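Local coordinates for protein beta-d-glucoside glucohydrolase (Hypocrea jecorina, PDB 3ZZ1) that probably hydrolyses terminal, non-reducing beta-D-glucosyl residues with release of beta-D-glucose, as a secreted family 3 beta-glucosidase in cellulose degradation, at residues G71-T76 with N314-H319; E100-G105 with A304-F309. One frame throughout, in Å; residues are numbered along the deposited sequence. Where two conformers were deposited one is given.

Interaction 1. Residues G71-T76 with N314-H319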
loop_
_atom_site.group_PDB
_atom_site.type_symbol
_atom_site.label_atom_id
_atom_site.label_comp_id
_atom_site.label_asym_id
_atom_site.label_seq_id
_atom_site.Cartn_x
_atom_site.Cartn_y
_atom_site.Cartn_z
ATOM N N GLY A 71 -7.759 -3.008 -21.921
ATOM C CA GLY A 71 -8.426 -4.273 -21.635
ATOM C C GLY A 71 -8.042 -4.895 -20.306
ATOM O O GLY A 71 -8.067 -6.117 -20.155
ATOM N N SER A 72 -7.695 -4.053 -19.339
ATOM C CA SER A 72 -7.240 -4.529 -18.037
ATOM C C SER A 72 -8.187 -4.135 -16.910
ATOM O O SER A 72 -9.009 -3.223 -17.056
ATOM C CB SER A 72 -5.839 -4.002 -17.738
ATOM O OG SER A 72 -5.837 -2.584 -17.744
ATOM N N THR A 73 -8.061 -4.848 -15.794
ATOM C CA THR A 73 -8.807 -4.556 -14.586
ATOM C C THR A 73 -8.145 -3.404 -13.831
ATOM O O THR A 73 -6.920 -3.317 -13.762
ATOM C CB THR A 73 -8.898 -5.814 -13.679
ATOM O OG1 THR A 73 -9.575 -6.867 -14.382
ATOM C CG2 THR A 73 -9.632 -5.523 -12.372
ATOM N N ALA A 74 -8.974 -2.514 -13.296
ATOM C CA ALA A 74 -8.538 -1.516 -12.335
ATOM C C ALA A 74 -8.750 -2.080 -10.933
ATOM O O ALA A 74 -9.864 -2.053 -10.400
ATOM C CB ALA A 74 -9.320 -0.227 -12.517
ATOM N N PHE A 75 -7.683 -2.613 -10.343
ATOM C CA PHE A 75 -7.774 -3.166 -8.999
ATOM C C PHE A 75 -7.864 -2.044 -7.974
ATOM O O PHE A 75 -7.549 -0.889 -8.275
ATOM C CB PHE A 75 -6.596 -4.103 -8.709
ATOM C CG PHE A 75 -6.606 -5.361 -9.539
ATOM C CD1 PHE A 75 -5.992 -5.390 -10.792
ATOM C CD2 PHE A 75 -7.234 -6.513 -9.072
ATOM C CE1 PHE A 75 -5.998 -6.544 -11.566
ATOM C CE2 PHE A 75 -7.245 -7.679 -9.835
ATOM C CZ PHE A 75 -6.629 -7.695 -11.088
ATOM N N THR A 76 -8.331 -2.377 -6.775
ATOM C CA THR A 76 -8.375 -1.410 -5.691
ATOM C C THR A 76 -6.947 -0.987 -5.370
ATOM O O THR A 76 -6.021 -1.786 -5.536
ATOM C CB THR A 76 -9.018 -2.000 -4.418
ATOM O OG1 THR A 76 -8.218 -3.088 -3.932
ATOM C CG2 THR A 76 -10.438 -2.492 -4.701
ATOM N N ASN A 314 -7.817 -7.845 -23.957
ATOM C CA ASN A 314 -8.733 -7.990 -22.832
ATOM C C ASN A 314 -8.263 -9.141 -21.956
ATOM O O ASN A 314 -8.469 -10.317 -22.279
ATOM C CB ASN A 314 -10.171 -8.220 -23.307
ATOM C CG ASN A 314 -11.192 -8.159 -22.169
ATOM O OD1 ASN A 314 -10.870 -8.389 -20.996
ATOM N ND2 ASN A 314 -12.437 -7.853 -22.519
ATOM N N VAL A 315 -7.629 -8.783 -20.844
ATOM C CA VAL A 315 -7.011 -9.753 -19.944
ATOM C C VAL A 315 -7.745 -9.858 -18.597
ATOM O O VAL A 315 -7.225 -10.433 -17.640
ATOM C CB VAL A 315 -5.516 -9.410 -19.718
ATOM C CG1 VAL A 315 -4.754 -9.434 -21.049
ATOM C CG2 VAL A 315 -5.360 -8.036 -19.031
ATOM N N GLN A 316 -8.959 -9.311 -18.539
ATOM C CA GLN A 316 -9.711 -9.199 -17.285
ATOM C C GLN A 316 -10.158 -10.537 -16.705
ATOM O O GLN A 316 -10.059 -10.751 -15.494
ATOM C CB GLN A 316 -10.929 -8.283 -17.453
ATOM C CG GLN A 316 -10.594 -6.816 -17.698
ATOM C CD GLN A 316 -11.806 -6.012 -18.116
ATOM O OE1 GLN A 316 -12.705 -5.751 -17.315
ATOM N NE2 GLN A 316 -11.834 -5.609 -19.381
ATOM N N GLY A 317 -10.646 -11.432 -17.564
ATOM C CA GLY A 317 -11.292 -12.660 -17.105
ATOM C C GLY A 317 -12.366 -12.345 -16.072
ATOM O O GLY A 317 -13.185 -11.445 -16.277
ATOM N N ASN A 318 -12.353 -13.079 -14.962
ATOM C CA ASN A 318 -13.276 -12.857 -13.854
ATOM C C ASN A 318 -12.577 -12.205 -12.649
ATOM O O ASN A 318 -13.037 -12.339 -11.507
ATOM C CB ASN A 318 -13.923 -14.189 -13.455
ATOM C CG ASN A 318 -15.302 -14.016 -12.844
ATOM O OD1 ASN A 318 -15.950 -14.993 -12.474
ATOM N ND2 ASN A 318 -15.756 -12.774 -12.734
ATOM N N HIS A 319 -11.463 -11.515 -12.904
ATOM C CA HIS A 319 -10.683 -10.866 -11.841
ATOM C C HIS A 319 -11.461 -9.809 -11.041
ATOM O O HIS A 319 -11.059 -9.459 -9.932
ATOM C CB HIS A 319 -9.392 -10.238 -12.391
ATOM C CG HIS A 319 -8.404 -11.233 -12.921
ATOM N ND1 HIS A 319 -7.536 -10.939 -13.949
ATOM C CD2 HIS A 319 -8.158 -12.519 -12.579
ATOM C CE1 HIS A 319 -6.787 -11.995 -14.207
ATOM N NE2 HIS A 319 -7.147 -12.969 -13.391
HETATM O O HOH W 1 -12.179 -6.372 -14.444
#
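G71 and V315 join two irregular loops through one backbone bond. Residues 314-319 combine an Asx turn at N314 with a type II' beta turn from Q316 to H319, just before helix 320-329. Residues 71-76 follow strand 58-60 in the TIM-barrel-type domain. The tight part of the contact is at G71. V315 N donates to G71 O at 2.8 Å, nearly straight at 161°. The same oxygen takes a CA-H...O contact from N314 CA at 3.3 Å. G71 packs so close to N314 that a side chain here would clash with N314 CA.

The buried side is covered by helix 87-103. T73 puts CG2 anti to its backbone N, which sets this methyl over the centre of the F75 ring, 3.8 Å above the plane. T73 OG1 lies 3.5 Å from Q316 CG. H319 CB packs obliquely against F75 CZ at 4.0 Å. E100 and E99 of the helix bond T73 and H319, and F96 meets the H319 ring.

The outer side is looser. N314 and the tip of the beta turn, G317 and N318, are exposed. The side chain of N314 lies about 6 Å from an N-acetylglucosamine of the protein's own glycan. N314 OD1 stays on its own loop and accepts from Q316 N at 3.2 Å, in the carbonyl plane. Q316 reaches residues 71-76 with its CG, while its amide is linked through water: one molecule donates to Q316 OE1 and, at 2.7 Å, to T73 OG1.

Interaction 2. Residues E100-G105 with A304-F309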
loop_
_atom_site.group_PDB
_atom_site.type_symbol
_atom_site.label_atom_id
_atom_site.label_comp_id
_atom_site.label_asym_id
_atom_site.label_seq_id
_atom_site.Cartn_x
_atom_site.Cartn_y
_atom_site.Cartn_z
ATOM N N GLU A 100 -2.701 -10.555 -15.344
ATOM C CA GLU A 100 -2.984 -9.521 -16.343
ATOM C C GLU A 100 -1.712 -8.929 -16.938
ATOM O O GLU A 100 -1.655 -8.656 -18.136
ATOM C CB GLU A 100 -3.869 -8.420 -15.752
ATOM C CG GLU A 100 -5.195 -8.956 -15.232
ATOM C CD GLU A 100 -6.323 -7.943 -15.236
ATOM O OE1 GLU A 100 -6.082 -6.767 -15.564
ATOM O OE2 GLU A 100 -7.466 -8.340 -14.906
ATOM N N VAL A 101 -0.698 -8.745 -16.095
ATOM C CA VAL A 101 0.597 -8.217 -16.528
ATOM C C VAL A 101 1.272 -9.152 -17.537
ATOM O O VAL A 101 1.694 -8.702 -18.608
ATOM C CB VAL A 101 1.526 -7.921 -15.322
ATOM C CG1 VAL A 101 2.901 -7.484 -15.787
ATOM C CG2 VAL A 101 0.908 -6.845 -14.428
ATOM N N LYS A 102 1.352 -10.443 -17.203
ATOM C CA LYS A 102 1.936 -11.442 -18.099
ATOM C C LYS A 102 1.120 -11.551 -19.382
ATOM O O LYS A 102 1.679 -11.576 -20.486
ATOM C CB LYS A 102 2.032 -12.804 -17.401
ATOM C CG LYS A 102 2.745 -13.883 -18.208
ATOM C CD LYS A 102 3.209 -15.016 -17.308
ATOM C CE LYS A 102 3.757 -16.181 -18.116
ATOM N NZ LYS A 102 2.670 -16.992 -18.728
ATOM N N ALA A 103 -0.205 -11.605 -19.229
ATOM C CA ALA A 103 -1.105 -11.717 -20.371
ATOM C C ALA A 103 -0.961 -10.533 -21.329
ATOM O O ALA A 103 -1.259 -10.654 -22.521
ATOM C CB ALA A 103 -2.547 -11.874 -19.906
ATOM N N SER A 104 -0.491 -9.402 -20.804
ATOM C CA SER A 104 -0.245 -8.205 -21.612
ATOM C C SER A 104 1.196 -8.148 -22.140
ATOM O O SER A 104 1.564 -7.221 -22.864
ATOM C CB SER A 104 -0.569 -6.939 -20.807
ATOM O OG SER A 104 -1.931 -6.918 -20.410
ATOM N N GLY A 105 2.004 -9.140 -21.768
ATOM C CA GLY A 105 3.368 -9.263 -22.277
ATOM C C GLY A 105 4.347 -8.296 -21.651
ATOM O O GLY A 105 5.323 -7.890 -22.285
ATOM N N ALA A 304 10.604 -20.286 -23.210
ATOM C CA ALA A 304 9.904 -19.914 -24.429
ATOM C C ALA A 304 8.406 -19.804 -24.173
ATOM O O ALA A 304 7.843 -20.594 -23.414
ATOM C CB ALA A 304 10.177 -20.943 -25.519
ATOM N N GLY A 305 7.770 -18.819 -24.799
ATOM C CA GLY A 305 6.316 -18.722 -24.780
ATOM C C GLY A 305 5.716 -17.614 -23.935
ATOM O O GLY A 305 4.508 -17.619 -23.678
ATOM N N TYR A 306 6.547 -16.663 -23.502
ATOM C CA TYR A 306 6.053 -15.482 -22.800
ATOM C C TYR A 306 5.291 -14.614 -23.794
ATOM O O TYR A 306 5.791 -14.363 -24.890
ATOM C CB TYR A 306 7.204 -14.679 -22.181
ATOM C CG TYR A 306 6.785 -13.839 -20.989
ATOM C CD1 TYR A 306 6.776 -14.382 -19.705
ATOM C CD2 TYR A 306 6.396 -12.509 -21.146
ATOM C CE1 TYR A 306 6.388 -13.626 -18.606
ATOM C CE2 TYR A 306 6.002 -11.737 -20.046
ATOM C CZ TYR A 306 6.000 -12.307 -18.780
ATOM O OH TYR A 306 5.621 -11.562 -17.685
ATOM N N PRO A 307 4.077 -14.160 -23.423
ATOM C CA PRO A 307 3.277 -13.366 -24.350
ATOM C C PRO A 307 4.000 -12.098 -24.784
ATOM O O PRO A 307 4.804 -11.551 -24.029
ATOM C CB PRO A 307 2.031 -13.018 -23.530
ATOM C CG PRO A 307 1.940 -14.097 -22.507
ATOM C CD PRO A 307 3.376 -14.362 -22.143
ATOM N N SER A 308 3.725 -11.656 -26.005
ATOM C CA SER A 308 4.304 -10.429 -26.532
ATOM C C SER A 308 3.566 -9.237 -25.932
ATOM O O SER A 308 2.427 -9.374 -25.463
ATOM C CB SER A 308 4.195 -10.408 -28.054
ATOM O OG SER A 308 2.836 -10.436 -28.432
ATOM N N PHE A 309 4.216 -8.077 -25.945
ATOM C CA PHE A 309 3.633 -6.869 -25.373
ATOM C C PHE A 309 2.435 -6.381 -26.182
ATOM O O PHE A 309 2.544 -6.128 -27.382
ATOM C CB PHE A 309 4.673 -5.747 -25.249
ATOM C CG PHE A 309 4.084 -4.421 -24.830
ATOM C CD1 PHE A 309 3.723 -4.193 -23.504
ATOM C CD2 PHE A 309 3.876 -3.405 -25.766
ATOM C CE1 PHE A 309 3.172 -2.970 -23.109
ATOM C CE2 PHE A 309 3.324 -2.184 -25.381
ATOM C CZ PHE A 309 2.972 -1.964 -24.046
HETATM O O HOH W 2 2.897 -18.290 -21.864
HETATM O O HOH W 3 7.159 -9.735 -24.021
#
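The Y306 ring meets K102 CG obliquely and has the backbone of G105 at its edge. K102 CG comes within 3.7 Å of Y306 CZ, and G105 C lies near the ring plane, 4.1 Å from Y306 CE2. The ring of H107 also meets this tyrosine. The second ring, F309, has G105 O at its edge, and the F309 side chain touches C58 and Q60 of strand 58-60.

Between the rings the loop 304-309 runs past the C-terminal end of helix 87-103. The helix closes with a Schellman motif in which G105 has positive phi. A side chain at G105 would run into P307 O, S308 O and F309 N. Two CA-H...O contacts join the backbones here, F309 CA to S104 O and G105 CA to S308 O, each 3.3 Å. P307 CG sits 3.2 Å from K102 O. S104 OG turns back to the helix and donates to E100 O at 2.9 Å.

Y306 CG is anti to the backbone N (chi1 -155°), which carries the ring across K102. Its OH bonds I106 O. With an alanine here the K102 chain would probably lose its aromatic neighbour, and I106 O the hydroxyl that bonds it.

Direct polar bonds between the two segments are absent. K102 O accepts from G105 N within the helix end. A water donates to both G105 O and P307 O, and R313 bonds both A103 O and S308 O. These four carbonyls thus draw on donors outside the two segments, while the direct fit rests on shape and weak C-H contacts.

Overall arrangement
Both interactions hold the long loop between helices 282-298 and 320-329 against the N-terminal, TIM-barrel-type domain, and interaction 2 is nested inside the chain loop closed by interaction 1. Their centres are 15 Å apart. Helix 87-103 supplies a segment to interaction 2 and covers the buried side of interaction 1. E100 is the direct link: its OE2 lies 2.6 Å from T73 OG1 and 2.8 Å from H319 ND1, both probable hydrogen bonds. Interaction 1 is mostly buried, with a direct backbone bond and carboxylates of helix 87-103 bonding T73 and H319. Interaction 2 lies nearer the surface and is made of ring, proline and C-H contacts, with a bridging water.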